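Local structure of porin (Rhodobacter capsulatus, 2POR) at residues K3-A8 with R26-M31; E109-E114 with A147-V152. The protein forms, as a homotrimer, channels across the bacterial outer membrane that let small hydrophilic solutes, up to about 0.6 kDa, diffuse passively. One frame throughout, in Å; residues are numbered along the deposited sequence. Where two conformers were deposited one is given.

Contact 1. Residues K3-A8 with R26-M31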
# COMPACT_ATOMS: atom_id res chain seq x y z
N LYS A 3 15.30 0.57 -8.38
CA LYS A 3 15.89 -0.63 -7.82
C LYS A 3 15.11 -1.07 -6.57
O LYS A 3 14.52 -0.23 -5.88
CB LYS A 3 17.33 -0.39 -7.38
CG LYS A 3 18.28 -0.10 -8.53
CD LYS A 3 19.71 -0.41 -8.09
CE LYS A 3 20.59 -0.70 -9.32
NZ LYS A 3 20.07 -1.79 -10.17
N LEU A 4 15.15 -2.34 -6.26
CA LEU A 4 14.48 -2.94 -5.15
C LEU A 4 15.43 -3.51 -4.17
O LEU A 4 16.44 -4.10 -4.52
CB LEU A 4 13.59 -4.07 -5.58
CG LEU A 4 12.36 -3.77 -6.45
CD1 LEU A 4 11.53 -5.00 -6.70
CD2 LEU A 4 11.44 -2.86 -5.69
N SER A 5 15.15 -3.35 -2.90
CA SER A 5 15.86 -4.05 -1.85
C SER A 5 14.81 -4.34 -0.76
O SER A 5 13.66 -3.92 -0.93
CB SER A 5 16.98 -3.21 -1.29
OG SER A 5 16.61 -1.93 -0.81
N GLY A 6 15.14 -5.00 0.34
CA GLY A 6 14.16 -5.29 1.37
C GLY A 6 14.82 -5.81 2.60
O GLY A 6 16.04 -5.95 2.71
N ASP A 7 14.00 -6.06 3.60
CA ASP A 7 14.47 -6.65 4.83
C ASP A 7 13.30 -7.38 5.49
O ASP A 7 12.15 -7.27 5.04
CB ASP A 7 15.06 -5.59 5.80
CG ASP A 7 14.16 -4.39 6.10
OD1 ASP A 7 13.05 -4.58 6.56
OD2 ASP A 7 14.56 -3.28 5.83
N ALA A 8 13.61 -8.21 6.47
CA ALA A 8 12.63 -9.02 7.20
C ALA A 8 13.26 -9.44 8.51
O ALA A 8 14.48 -9.26 8.71
CB ALA A 8 12.21 -10.27 6.43
N ARG A 26 9.65 -5.89 4.70
CA ARG A 26 9.49 -4.58 4.05
C ARG A 26 10.23 -4.61 2.69
O ARG A 26 11.15 -5.42 2.53
CB ARG A 26 10.12 -3.47 4.90
CG ARG A 26 9.56 -3.51 6.33
CD ARG A 26 9.95 -2.29 7.09
NE ARG A 26 11.38 -2.20 7.14
CZ ARG A 26 12.03 -1.16 7.62
NH1 ARG A 26 11.43 -0.09 8.11
NH2 ARG A 26 13.36 -1.15 7.57
N VAL A 27 9.85 -3.77 1.75
CA VAL A 27 10.51 -3.62 0.45
C VAL A 27 10.77 -2.12 0.33
O VAL A 27 9.91 -1.30 0.70
CB VAL A 27 9.60 -4.11 -0.69
CG1 VAL A 27 10.05 -3.66 -2.08
CG2 VAL A 27 9.64 -5.63 -0.64
N LEU A 28 11.99 -1.78 -0.13
CA LEU A 28 12.38 -0.41 -0.41
C LEU A 28 12.52 -0.19 -1.93
O LEU A 28 13.11 -0.98 -2.66
CB LEU A 28 13.69 -0.11 0.32
CG LEU A 28 14.37 1.23 0.04
CD1 LEU A 28 13.59 2.42 0.59
CD2 LEU A 28 15.71 1.20 0.71
N PHE A 29 11.90 0.86 -2.45
CA PHE A 29 12.02 1.28 -3.85
C PHE A 29 13.07 2.36 -3.87
O PHE A 29 12.88 3.36 -3.16
CB PHE A 29 10.74 1.89 -4.37
CG PHE A 29 9.58 0.93 -4.34
CD1 PHE A 29 9.52 -0.11 -5.24
CD2 PHE A 29 8.59 1.06 -3.38
CE1 PHE A 29 8.46 -1.00 -5.18
CE2 PHE A 29 7.53 0.17 -3.33
CZ PHE A 29 7.47 -0.86 -4.22
N THR A 30 14.19 2.24 -4.61
CA THR A 30 15.18 3.33 -4.72
C THR A 30 15.19 3.78 -6.16
O THR A 30 15.36 2.96 -7.06
CB THR A 30 16.53 2.86 -4.35
OG1 THR A 30 16.47 2.39 -3.02
CG2 THR A 30 17.52 3.96 -4.44
N MET A 31 14.93 5.05 -6.42
CA MET A 31 14.81 5.54 -7.77
C MET A 31 15.91 6.53 -8.00
O MET A 31 16.24 7.30 -7.09
CB MET A 31 13.46 6.21 -7.97
CG MET A 31 12.36 5.19 -7.72
SD MET A 31 10.75 5.77 -8.24
CE MET A 31 10.40 6.80 -6.87
O HOH W 1 16.06 -0.25 -2.96
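Asp7 and Arg26 meet side-on as a two-pronged salt bridge, with Arg26 NE 3.0 Å from Asp7 OD1 and Arg26 NH2 3.0 Å from Asp7 OD2. Both nitrogens deliver their hydrogens from the syn side of the carboxylate, and OD1 is met on its syn lone pair, although the two flat groups are turned 35° against each other. The arginine reaches this position by bending at chi3 (-60°), while Asp7 holds CG between its backbone N and carbonyl carbon (chi1 52°), which swings the carboxylate over the neighbouring strand.

On the same face, Ser5 OG lies 3.6 Å from Leu28 CD2 and bonds to a water at 2.8 Å. That water also donates to Leu28 O and bonds to Thr30 OG1, so it ties two strands together. Leu4 and Phe29 project to the other face side by side, and Leu4 CD2 touches Phe29 CD1 at 3.4 Å, obliquely to the ring. At Gly6 the strands draw together: its CA lies 3.2 Å from Arg26 O.

Between the two faces runs an antiparallel hairpin ladder, Lys3, Ser5 and Asp7 pairing through backbone bonds with Thr30, Leu28 and Arg26. Leu4, Val27 and Phe29 make an apolar face that packs on the other subunits, Leu4 meeting Leu4 of the third subunit and Val27 meeting Phe45 of the second. On the opposite face Arg26 also reaches Glu54 of the second subunit, and the paired charges and bound water there are consistent with a hydrophilic channel lining.

Contact 2. Residues E109-E114 with A147-V152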
# COMPACT_ATOMS: atom_id res chain seq x y z
N GLU A 109 9.70 13.25 11.50
CA GLU A 109 8.26 13.17 11.73
C GLU A 109 7.75 14.03 12.90
O GLU A 109 6.63 13.81 13.34
CB GLU A 109 7.83 11.73 11.98
CG GLU A 109 8.14 10.79 10.84
CD GLU A 109 7.68 9.39 11.13
OE1 GLU A 109 8.29 8.75 11.99
OE2 GLU A 109 6.70 8.96 10.52
N ARG A 110 8.50 15.01 13.42
CA ARG A 110 7.99 15.96 14.43
C ARG A 110 6.82 16.75 13.83
O ARG A 110 5.74 16.81 14.42
CB ARG A 110 9.11 16.93 14.86
CG ARG A 110 8.73 17.96 15.94
CD ARG A 110 8.42 17.16 17.23
NE ARG A 110 9.67 16.74 17.84
CZ ARG A 110 9.90 15.62 18.51
NH1 ARG A 110 8.93 14.75 18.68
NH2 ARG A 110 11.09 15.35 19.05
N LEU A 111 6.96 17.34 12.65
CA LEU A 111 5.90 18.07 12.01
C LEU A 111 5.48 17.53 10.66
O LEU A 111 4.52 18.01 10.05
CB LEU A 111 6.33 19.50 11.86
CG LEU A 111 6.43 20.30 13.15
CD1 LEU A 111 6.98 21.67 12.91
CD2 LEU A 111 5.04 20.45 13.69
N THR A 112 6.18 16.51 10.14
CA THR A 112 5.88 15.97 8.81
C THR A 112 4.49 15.36 8.87
O THR A 112 4.20 14.64 9.83
CB THR A 112 6.93 14.89 8.45
OG1 THR A 112 8.19 15.43 8.84
CG2 THR A 112 6.86 14.49 6.99
N ALA A 113 3.64 15.54 7.87
CA ALA A 113 2.29 15.01 7.89
C ALA A 113 1.75 15.00 6.47
O ALA A 113 2.44 15.44 5.54
CB ALA A 113 1.42 15.92 8.77
N GLU A 114 0.50 14.54 6.30
CA GLU A 114 -0.14 14.49 5.02
C GLU A 114 -0.06 15.85 4.37
O GLU A 114 -0.28 16.87 5.02
CB GLU A 114 -1.55 14.04 5.23
CG GLU A 114 -2.31 14.02 3.91
CD GLU A 114 -3.72 13.40 3.89
OE1 GLU A 114 -4.26 13.10 4.95
OE2 GLU A 114 -4.27 13.21 2.80
N ALA A 147 3.17 25.17 14.03
CA ALA A 147 4.48 25.34 14.66
C ALA A 147 5.51 25.24 13.52
O ALA A 147 5.22 24.58 12.51
CB ALA A 147 4.76 24.22 15.65
N GLN A 148 6.67 25.85 13.59
CA GLN A 148 7.61 25.73 12.50
C GLN A 148 8.92 25.27 13.07
O GLN A 148 9.35 25.87 14.05
CB GLN A 148 7.74 27.04 11.88
CG GLN A 148 8.73 26.92 10.74
CD GLN A 148 8.74 28.16 9.90
OE1 GLN A 148 9.02 28.10 8.71
NE2 GLN A 148 8.38 29.33 10.41
N GLU A 149 9.58 24.25 12.52
CA GLU A 149 10.83 23.78 13.10
C GLU A 149 11.97 24.20 12.18
O GLU A 149 11.71 24.50 11.00
CB GLU A 149 10.86 22.28 13.24
CG GLU A 149 10.60 21.54 11.92
CD GLU A 149 10.49 20.04 12.02
OE1 GLU A 149 10.51 19.49 13.13
OE2 GLU A 149 10.36 19.41 10.97
N MET A 150 13.16 24.27 12.75
CA MET A 150 14.38 24.63 12.01
C MET A 150 15.57 24.12 12.75
O MET A 150 15.55 24.05 13.98
CB MET A 150 14.66 26.11 11.91
CG MET A 150 13.71 26.90 11.09
SD MET A 150 13.58 28.54 11.83
CE MET A 150 12.72 29.26 10.45
N ALA A 151 16.66 23.78 12.07
CA ALA A 151 17.87 23.35 12.75
C ALA A 151 19.05 23.58 11.79
O ALA A 151 18.86 23.76 10.56
CB ALA A 151 17.83 21.87 13.08
N VAL A 152 20.21 23.71 12.39
CA VAL A 152 21.45 23.90 11.64
C VAL A 152 22.47 23.03 12.40
O VAL A 152 22.38 22.86 13.62
CB VAL A 152 21.88 25.45 11.58
CG1 VAL A 152 20.83 26.27 10.83
CG2 VAL A 152 22.08 26.02 12.97
O HOH W 2 9.29 16.90 11.04
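The long loop between strands 68-73 and 118-125 of the barrel, the constriction loop that in general porins folds into the channel, here rests on the start of strand 148-158. Leu111 contributes the largest share of the contact, followed by Glu149. The CD1 methyl of Leu111 sits 3.4 Å from Ala147 O and 3.8 Å from Glu149 CG, and its CD2 lies 4.3 Å from Ala147 CB. The isobutyl group and the glutamate run past one another, pointing opposite ways.

Glu149 takes the conformation with CG between its backbone N and carbonyl carbon (chi1 56°) and then runs straight out, carrying the carboxylate past Leu111 to the loop backbone. There OE2 accepts from a water at 2.7 Å, which in turn accepts from Leu111 N at 2.9 Å and donates to Thr112 OG1. OE1 accepts from Gly107 N and also lies 3.4 Å from Arg110 CB. The guanidinium turns away: Arg110 NE stays 5.5 Å from Glu149 OE1 and bonds instead to Leu105 O, so opposite charges lie near without forming a salt bridge. With an alanine at Glu149, the Gly107 N-H would probably lose its acceptor and the bridging water its link to the barrel wall.

Strand 148-158 lies between strands 128-134 and 161-171. Leu111 additionally touches Ser135, just beyond the end of strand 128-134, and Arg110 and Ala147 both reach Ile170 on strand 161-171, while Thr112 and Glu149 pack against Val118, where the loop rejoins the barrel as strand 118-125.

Overall arrangement
Both contacts belong to the same closed antiparallel barrel, yet they do not touch: their centres are 26 Å apart and their nearest atoms about 10 Å. Contact 1 is made within the wall around the channel, between adjacent strands of the first hairpin, on the side facing the other subunits of the trimer. Contact 2 instead holds against the wall a loop that, as in general porins, probably narrows the channel; no other protein chain reaches its segments, and Gln148 meets a bound detergent molecule. Bound calcium ions come to about 11 Å from the Arg26 side chain and about 8 Å from that of Arg110. Asp108 of the loop binds calcium with Glu80.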